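Local coordinates for protein peptidoglycan DD-endopeptidase ShyB (Vibrio cholerae, PDB 2GU1) that cuts the peptide cross-links between peptidoglycan strands as a zinc-dependent DD-endopeptidase of the M23B family, probably so that new glycan can be inserted, at residues G20-L25 with G62-L67; A126-V131 with I170-A175. All coordinates share one frame; numbering follows the deposited sequence.

Contact 1 and contact 2 belong to different parts of the chain and follow one another in series: the first closes at L67, well before the second opens at A126. Contact 1 lies in the LysM-like domain and seats helix 18-24 on an antiparallel sheet at strand 64-70; contact 2 lies in the Csd3 second domain and seats helix 122-132 on another antiparallel sheet at strand 160-173. Their centres are about 46 Å apart, on opposite sides of the chain's centre, and their nearest atoms about 27 Å apart. Each belongs to the apolar helix-on-sheet core of its own domain, and both lie away from the zinc site formed by H232, D236 and H313.

Contact 1 (G20-L25 with G62-L67); sequences GIFAQL and GQLSRL
F22 meets L64 and L67 in a small, buried, wholly apolar helix-on-sheet contact of the LysM-like domain, where helix 18-24 lies against an antiparallel sheet at strand 64-70. No hydrogen bond crosses between the segments and only 102 Å² is buried; the F22 ring and the L64 side chain bridge the gap between them, the CA atoms of F22 and L64 being 10.2 Å apart. The far end of the phenyl does the touching. L67 CD2 sits near the ring plane, at its edge, while L64 CD2 comes in obliquely, and the F22 and L64 side chains cross at about a right angle. Both leucines leave the strand toward the helix. In L64, CG stands anti to the backbone N (chi1 -172°), beside the carbonyl carbon, and its CD2 branch reaches the ring.

The two leucines can face the same way although two residues intervene, because S65 and R66 both pair with M57 in a classic beta bulge. Neighbours complete the core: L56 of strand 53-58 touches L64, L67 and L25, I21 packs on L54 and Y10, and V27 lies against F22. The ring atom CZ of F22 is shared between the leucines, 4.0 Å from L64 CD2 and 4.2 Å from L67 CD2.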
loop_
_atom_site.group_PDB
_atom_site.type_symbol
_atom_site.label_atom_id
_atom_site.label_comp_id
_atom_site.label_asym_id
_atom_site.label_seq_id
_atom_site.Cartn_x
_atom_site.Cartn_y
_atom_site.Cartn_z
ATOM N N GLY A 20 -7.449 -1.830 -19.789
ATOM C CA GLY A 20 -6.875 -1.535 -21.093
ATOM C C GLY A 20 -6.137 -2.739 -21.652
ATOM O O GLY A 20 -6.197 -3.019 -22.854
ATOM N N ILE A 21 -5.437 -3.456 -20.777
ATOM C CA ILE A 21 -4.698 -4.644 -21.183
ATOM C C ILE A 21 -5.670 -5.721 -21.657
ATOM O O ILE A 21 -5.442 -6.359 -22.681
ATOM C CB ILE A 21 -3.845 -5.181 -20.024
ATOM C CG1 ILE A 21 -2.713 -4.196 -19.738
ATOM C CG2 ILE A 21 -3.281 -6.570 -20.368
ATOM C CD1 ILE A 21 -1.939 -4.494 -18.472
ATOM N N PHE A 22 -6.766 -5.917 -20.928
ATOM C CA PHE A 22 -7.736 -6.920 -21.340
ATOM C C PHE A 22 -8.337 -6.569 -22.682
ATOM O O PHE A 22 -8.587 -7.453 -23.511
ATOM C CB PHE A 22 -8.832 -7.078 -20.283
ATOM C CG PHE A 22 -8.503 -8.096 -19.239
ATOM C CD1 PHE A 22 -7.180 -8.338 -18.889
ATOM C CD2 PHE A 22 -9.511 -8.813 -18.593
ATOM C CE1 PHE A 22 -6.853 -9.270 -17.909
ATOM C CE2 PHE A 22 -9.200 -9.752 -17.611
ATOM C CZ PHE A 22 -7.868 -9.985 -17.267
ATOM N N ALA A 23 -8.556 -5.275 -22.908
ATOM C CA ALA A 23 -9.116 -4.825 -24.172
ATOM C C ALA A 23 -8.152 -5.170 -25.308
ATOM O O ALA A 23 -8.555 -5.749 -26.324
ATOM C CB ALA A 23 -9.378 -3.311 -24.134
ATOM N N GLN A 24 -6.872 -4.851 -25.145
ATOM C CA GLN A 24 -5.930 -5.141 -26.220
ATOM C C GLN A 24 -5.629 -6.632 -26.404
ATOM O O GLN A 24 -5.249 -7.057 -27.496
ATOM C CB GLN A 24 -4.636 -4.336 -26.042
ATOM C CG GLN A 24 -3.561 -4.938 -25.170
ATOM C CD GLN A 24 -2.319 -4.054 -25.120
ATOM O OE1 GLN A 24 -2.275 -3.059 -24.397
ATOM N NE2 GLN A 24 -1.309 -4.408 -25.906
ATOM N N LEU A 25 -5.811 -7.426 -25.353
ATOM C CA LEU A 25 -5.555 -8.860 -25.449
ATOM C C LEU A 25 -6.805 -9.653 -25.844
ATOM O O LEU A 25 -6.793 -10.881 -25.873
ATOM C CB LEU A 25 -4.972 -9.391 -24.132
ATOM C CG LEU A 25 -3.564 -8.869 -23.814
ATOM C CD1 LEU A 25 -3.028 -9.513 -22.532
ATOM C CD2 LEU A 25 -2.626 -9.181 -24.998
ATOM N N GLY A 62 -9.835 -20.869 -26.067
ATOM C CA GLY A 62 -9.184 -19.576 -26.184
ATOM C C GLY A 62 -9.683 -18.578 -25.153
ATOM O O GLY A 62 -9.466 -17.373 -25.288
ATOM N N GLN A 63 -10.355 -19.078 -24.118
ATOM C CA GLN A 63 -10.889 -18.218 -23.069
ATOM C C GLN A 63 -9.987 -18.245 -21.840
ATOM O O GLN A 63 -9.409 -19.279 -21.506
ATOM C CB GLN A 63 -12.302 -18.663 -22.680
ATOM C CG GLN A 63 -13.278 -18.738 -23.850
ATOM C CD GLN A 63 -13.322 -17.454 -24.662
ATOM O OE1 GLN A 63 -13.606 -16.378 -24.132
ATOM N NE2 GLN A 63 -13.041 -17.564 -25.959
ATOM N N LEU A 64 -9.877 -17.100 -21.174
ATOM C CA LEU A 64 -9.038 -16.967 -19.986
ATOM C C LEU A 64 -9.405 -17.975 -18.903
ATOM O O LEU A 64 -10.545 -18.020 -18.453
ATOM C CB LEU A 64 -9.165 -15.550 -19.413
ATOM C CG LEU A 64 -8.216 -15.180 -18.272
ATOM C CD1 LEU A 64 -6.802 -15.044 -18.818
ATOM C CD2 LEU A 64 -8.660 -13.875 -17.633
ATOM N N SER A 65 -8.433 -18.777 -18.483
ATOM C CA SER A 65 -8.667 -19.767 -17.439
ATOM C C SER A 65 -7.909 -19.377 -16.169
ATOM O O SER A 65 -8.273 -19.782 -15.065
ATOM C CB SER A 65 -8.215 -21.152 -17.903
ATOM O OG SER A 65 -6.814 -21.192 -18.087
ATOM N N ARG A 66 -6.846 -18.596 -16.335
ATOM C CA ARG A 66 -6.054 -18.141 -15.204
ATOM C C ARG A 66 -5.180 -16.941 -15.536
ATOM O O ARG A 66 -4.558 -16.884 -16.601
ATOM C CB ARG A 66 -5.163 -19.264 -14.685
ATOM C CG ARG A 66 -4.065 -18.756 -13.775
ATOM C CD ARG A 66 -3.206 -19.879 -13.246
ATOM N NE ARG A 66 -3.916 -20.658 -12.240
ATOM C CZ ARG A 66 -3.399 -21.705 -11.610
ATOM N NH1 ARG A 66 -2.163 -22.101 -11.886
ATOM N NH2 ARG A 66 -4.113 -22.348 -10.693
ATOM N N LEU A 67 -5.138 -15.993 -14.602
ATOM C CA LEU A 67 -4.333 -14.779 -14.726
ATOM C C LEU A 67 -3.334 -14.742 -13.574
ATOM O O LEU A 67 -3.715 -14.937 -12.414
ATOM C CB LEU A 67 -5.220 -13.530 -14.644
ATOM C CG LEU A 67 -4.499 -12.204 -14.368
ATOM C CD1 LEU A 67 -3.734 -11.779 -15.606
ATOM C CD2 LEU A 67 -5.507 -11.125 -13.970
#

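Contact 2 (A126-V131 with I170-A175); sequences ANITQV and ISFKLA
I128 packs against I170 and F172 where helix 122-132 lies across strand 160-173, with V131 adding a lighter touch one helical turn on. The short axes approach to 10.5 Å at a crossing angle of -73°, the helix running steeply across the strand; the two segments bury 158 Å² between them.

The close part is buried and apolar: three aliphatic side chains and the F172 ring. I170 reaches the helix with CD1, which stands 4.0 Å from I128 CG1 and 4.1 Å from I128 CA, thus resting against the base of the residue as well as its branch; the two side chains cross obliquely. I170 CD1 also lies 4.4 Å from V131 CG1. In I128, CG2 is anti to the backbone N while CG1 lies beside it (chi1 -67°), and the branches divide the work: CG1 meets I170, and I128 CG2 comes to the edge of the F172 ring, near its plane, 4.2 Å from F172 CZ. F111 of helix 111-117 packs edge-to-face with that ring and also touches I128, while I150 of strand 147-157 lies against both isoleucines.

The other side is looser. T129 turns away from the strand and packs on F111 instead; A126 lies exposed on the helix. Beyond K173, whose amine forms a salt bridge with D178, the strand gives way to partly exposed L174 and exposed A175. The arrangement is that of a helix packed by its apolar side on an antiparallel sheet, here in the Csd3 second domain, with alternate strand residues I170 and F172 facing the helix.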
loop_
_atom_site.group_PDB
_atom_site.type_symbol
_atom_site.label_atom_id
_atom_site.label_comp_id
_atom_site.label_asym_id
_atom_site.label_seq_id
_atom_site.Cartn_x
_atom_site.Cartn_y
_atom_site.Cartn_z
ATOM N N ALA A 126 13.015 11.211 0.182
ATOM C CA ALA A 126 11.786 11.783 0.719
ATOM C C ALA A 126 11.471 11.138 2.072
ATOM O O ALA A 126 11.158 11.829 3.039
ATOM C CB ALA A 126 10.641 11.555 -0.246
ATOM N N ASN A 127 11.560 9.813 2.135
ATOM C CA ASN A 127 11.288 9.091 3.378
ATOM C C ASN A 127 12.227 9.599 4.470
ATOM O O ASN A 127 11.806 9.869 5.596
ATOM C CB ASN A 127 11.476 7.577 3.167
ATOM C CG ASN A 127 11.111 6.757 4.401
ATOM O OD1 ASN A 127 10.386 7.226 5.285
ATOM N ND2 ASN A 127 11.598 5.519 4.458
ATOM N N ILE A 128 13.501 9.746 4.125
ATOM C CA ILE A 128 14.495 10.227 5.079
ATOM C C ILE A 128 14.193 11.640 5.581
ATOM O O ILE A 128 14.177 11.885 6.792
ATOM C CB ILE A 128 15.914 10.199 4.461
ATOM C CG1 ILE A 128 16.342 8.747 4.220
ATOM C CG2 ILE A 128 16.906 10.894 5.388
ATOM C CD1 ILE A 128 17.659 8.591 3.476
ATOM N N THR A 129 13.954 12.573 4.663
ATOM C CA THR A 129 13.668 13.944 5.073
ATOM C C THR A 129 12.379 14.011 5.889
ATOM O O THR A 129 12.265 14.820 6.810
ATOM C CB THR A 129 13.578 14.903 3.853
ATOM O OG1 THR A 129 12.637 14.400 2.901
ATOM C CG2 THR A 129 14.939 15.040 3.189
ATOM N N GLN A 130 11.424 13.145 5.561
ATOM C CA GLN A 130 10.149 13.089 6.277
ATOM C C GLN A 130 10.378 12.662 7.724
ATOM O O GLN A 130 9.956 13.338 8.655
ATOM C CB GLN A 130 9.207 12.093 5.596
ATOM C CG GLN A 130 7.946 11.777 6.388
ATOM C CD GLN A 130 7.294 10.466 5.951
ATOM O OE1 GLN A 130 7.915 9.396 6.009
ATOM N NE2 GLN A 130 6.037 10.542 5.518
ATOM N N VAL A 131 11.058 11.533 7.903
ATOM C CA VAL A 131 11.349 11.002 9.229
ATOM C C VAL A 131 12.149 11.961 10.108
ATOM O O VAL A 131 11.832 12.143 11.282
ATOM C CB VAL A 131 12.134 9.666 9.131
ATOM C CG1 VAL A 131 12.687 9.270 10.496
ATOM C CG2 VAL A 131 11.226 8.572 8.584
ATOM N N ILE A 170 18.986 5.509 10.141
ATOM C CA ILE A 170 19.376 6.788 9.566
ATOM C C ILE A 170 20.243 7.498 10.598
ATOM O O ILE A 170 19.832 7.658 11.745
ATOM C CB ILE A 170 18.124 7.658 9.283
ATOM C CG1 ILE A 170 17.221 6.957 8.260
ATOM C CG2 ILE A 170 18.532 9.039 8.803
ATOM C CD1 ILE A 170 15.901 7.664 8.016
ATOM N N SER A 171 21.443 7.910 10.211
ATOM C CA SER A 171 22.296 8.614 11.161
ATOM C C SER A 171 23.065 9.731 10.478
ATOM O O SER A 171 23.623 9.546 9.397
ATOM C CB SER A 171 23.279 7.648 11.826
ATOM O OG SER A 171 24.346 7.336 10.950
ATOM N N PHE A 172 23.080 10.896 11.116
ATOM C CA PHE A 172 23.788 12.048 10.585
ATOM C C PHE A 172 24.914 12.461 11.524
ATOM O O PHE A 172 24.710 12.616 12.728
ATOM C CB PHE A 172 22.838 13.240 10.390
ATOM C CG PHE A 172 21.939 13.123 9.188
ATOM C CD1 PHE A 172 20.782 12.353 9.231
ATOM C CD2 PHE A 172 22.252 13.787 8.007
ATOM C CE1 PHE A 172 19.946 12.250 8.114
ATOM C CE2 PHE A 172 21.424 13.690 6.884
ATOM C CZ PHE A 172 20.270 12.917 6.940
ATOM N N LYS A 173 26.106 12.620 10.968
ATOM C CA LYS A 173 27.253 13.052 11.752
ATOM C C LYS A 173 27.290 14.563 11.536
ATOM O O LYS A 173 27.848 15.046 10.553
ATOM C CB LYS A 173 28.534 12.404 11.222
ATOM C CG LYS A 173 28.375 10.949 10.757
ATOM C CD LYS A 173 27.656 10.053 11.774
ATOM C CE LYS A 173 28.438 9.896 13.075
ATOM N NZ LYS A 173 28.551 11.172 13.842
ATOM N N LEU A 174 26.669 15.301 12.449
ATOM C CA LEU A 174 26.595 16.756 12.353
ATOM C C LEU A 174 27.534 17.492 13.297
ATOM O O LEU A 174 27.823 17.027 14.402
ATOM C CB LEU A 174 25.163 17.224 12.633
ATOM C CG LEU A 174 24.105 17.197 11.528
ATOM C CD1 LEU A 174 24.378 16.086 10.540
ATOM C CD2 LEU A 174 22.732 17.047 12.173
ATOM N N ALA A 175 28.000 18.654 12.852
ATOM C CA ALA A 175 28.879 19.475 13.668
ATOM C C ALA A 175 28.016 20.077 14.773
ATOM O O ALA A 175 28.478 20.290 15.894
ATOM C CB ALA A 175 29.500 20.574 12.821
#